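Local coordinates for cell division topological specificity factor (Helicobacter pylori, PDB 3KU7), which probably restricts septum formation to midcell by countering the division inhibitors MinC and MinD at internal sites while leaving their block at the poles intact, at residues E39-R42 with K43-A47. Residues are numbered along the deposited sequence; the frame is centred on the assembly and turned at random.
Sequences EEMR and KEIIA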
loop_
_atom_site.group_PDB
_atom_site.type_symbol
_atom_site.label_atom_id
_atom_site.label_comp_id
_atom_site.label_asym_id
_atom_site.label_seq_id
_atom_site.Cartn_x
_atom_site.Cartn_y
_atom_site.Cartn_z
ATOM N N GLU A 39 -3.079 11.462 4.966
ATOM C CA GLU A 39 -1.742 11.679 5.495
ATOM C C GLU A 39 -1.457 10.732 6.643
ATOM O O GLU A 39 -0.499 9.957 6.641
ATOM C CB GLU A 39 -1.615 13.126 5.977
ATOM C CG GLU A 39 -1.067 14.063 4.924
ATOM C CD GLU A 39 0.327 13.660 4.483
ATOM O OE1 GLU A 39 0.492 13.222 3.318
ATOM O OE2 GLU A 39 1.259 13.776 5.312
ATOM N N GLU A 40 -2.327 10.809 7.632
ATOM C CA GLU A 40 -2.195 10.003 8.813
ATOM C C GLU A 40 -2.168 8.551 8.423
ATOM O O GLU A 40 -1.471 7.743 9.030
ATOM C CB GLU A 40 -3.359 10.275 9.755
ATOM C CG GLU A 40 -2.929 10.776 11.118
ATOM C CD GLU A 40 -3.357 9.848 12.239
ATOM O OE1 GLU A 40 -2.582 8.927 12.589
ATOM O OE2 GLU A 40 -4.480 10.036 12.766
ATOM N N MET A 41 -2.926 8.209 7.401
ATOM C CA MET A 41 -2.956 6.829 6.981
ATOM C C MET A 41 -1.622 6.464 6.310
ATOM O O MET A 41 -1.062 5.382 6.523
ATOM C CB MET A 41 -4.130 6.645 6.035
ATOM C CG MET A 41 -4.732 5.278 6.056
ATOM S SD MET A 41 -5.941 5.176 4.741
ATOM C CE MET A 41 -6.813 3.742 5.169
ATOM N N ARG A 42 -1.107 7.389 5.515
ATOM C CA ARG A 42 0.146 7.180 4.811
ATOM C C ARG A 42 1.177 6.821 5.829
ATOM O O ARG A 42 1.790 5.751 5.781
ATOM C CB ARG A 42 0.572 8.473 4.128
ATOM C CG ARG A 42 1.810 8.367 3.269
ATOM C CD ARG A 42 2.379 9.759 3.071
ATOM N NE ARG A 42 2.819 10.319 4.349
ATOM C CZ ARG A 42 3.169 11.591 4.534
ATOM N NH1 ARG A 42 3.122 12.444 3.522
ATOM N NH2 ARG A 42 3.581 12.005 5.730
ATOM N N LYS A 43 1.341 7.745 6.765
ATOM C CA LYS A 43 2.314 7.597 7.821
ATOM C C LYS A 43 2.229 6.250 8.504
ATOM O O LYS A 43 3.251 5.575 8.663
ATOM C CB LYS A 43 2.154 8.715 8.856
ATOM C CG LYS A 43 2.365 10.143 8.312
ATOM C CD LYS A 43 2.443 11.210 9.433
ATOM C CE LYS A 43 2.108 12.620 8.934
ATOM N NZ LYS A 43 3.223 13.599 9.128
ATOM N N GLU A 44 1.023 5.844 8.898
ATOM C CA GLU A 44 0.879 4.565 9.591
ATOM C C GLU A 44 1.154 3.380 8.673
ATOM O O GLU A 44 1.790 2.409 9.081
ATOM C CB GLU A 44 -0.508 4.434 10.248
ATOM C CG GLU A 44 -0.431 4.166 11.772
ATOM C CD GLU A 44 -1.768 3.811 12.435
ATOM O OE1 GLU A 44 -1.996 2.623 12.789
ATOM O OE2 GLU A 44 -2.589 4.733 12.615
ATOM N N ILE A 45 0.692 3.467 7.433
ATOM C CA ILE A 45 0.928 2.388 6.490
ATOM C C ILE A 45 2.428 2.177 6.342
ATOM O O ILE A 45 2.930 1.053 6.374
ATOM C CB ILE A 45 0.377 2.700 5.119
ATOM C CG1 ILE A 45 -1.146 2.749 5.166
ATOM C CG2 ILE A 45 0.838 1.621 4.154
ATOM C CD1 ILE A 45 -1.742 1.447 5.504
ATOM N N ILE A 46 3.147 3.278 6.166
ATOM C CA ILE A 46 4.595 3.203 6.014
ATOM C C ILE A 46 5.186 2.619 7.296
ATOM O O ILE A 46 6.034 1.725 7.269
ATOM C CB ILE A 46 5.240 4.579 5.806
ATOM C CG1 ILE A 46 4.487 5.376 4.745
ATOM C CG2 ILE A 46 6.697 4.385 5.400
ATOM C CD1 ILE A 46 4.586 4.773 3.430
ATOM N N ALA A 47 4.720 3.118 8.431
ATOM C CA ALA A 47 5.220 2.632 9.706
ATOM C C ALA A 47 5.143 1.107 9.765
ATOM O O ALA A 47 6.071 0.440 10.203
ATOM C CB ALA A 47 4.423 3.231 10.836
#
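Glu-39, Arg-42 and Lys-43 bring three charged side chains together on one flank of a helix. The carboxylate of Glu-39 lies over one face of the Arg-42 guanidinium, its CD offset toward the rim; OE1 comes to 2.8 Å from NH1 of Arg-42, a salt bridge carried by charge alone, since no N-H points at the oxygen. The Lys-43 chain crosses the guanidinium at an angle, its CG meeting the edge 3.4 Å from NH2 of Arg-42. Because CG of Lys-43 is anti to its carbonyl carbon (chi1 -61°), the chain leads back toward Glu-39, and Lys-43 NZ ends 4.3 Å from Glu-39 OE2, too far for a salt bridge. Lys-43 NZ also lies 3.8 Å from Arg-42 NH2, a repulsion the Glu-39 carboxylate probably offsets in part.

Backbone bonds of the i to i+4 pattern tie the turns together, Lys-43 N to Glu-39 O at 2.9 Å and Ile-46 N to Arg-42 O at 2.8 Å among them. The turns belong to helix 38-53, which packs on the antiparallel sheet of this beta-alpha-beta-beta fold: Arg-42 touches Phe-60 and Ile-46 touches Ile-58, both on strand 57-61.

Another flank packs against the second subunit in the dimer interface. Glu-40 and Glu-44 run alongside each other, carboxylate planes 28° apart, with Glu-40 OE1 4.2 Å from Glu-44 OE2; both oxygens are hydrogen-bonded to Tyr-52 OH of the second subunit, and Lys-51 of that subunit forms a salt bridge to Glu-44, probably easing the repulsion. Met-41 CG approaches Ile-45 CG1 loosely, at 4.5 Å, while Ile-45 packs on Ile-45 of the second subunit.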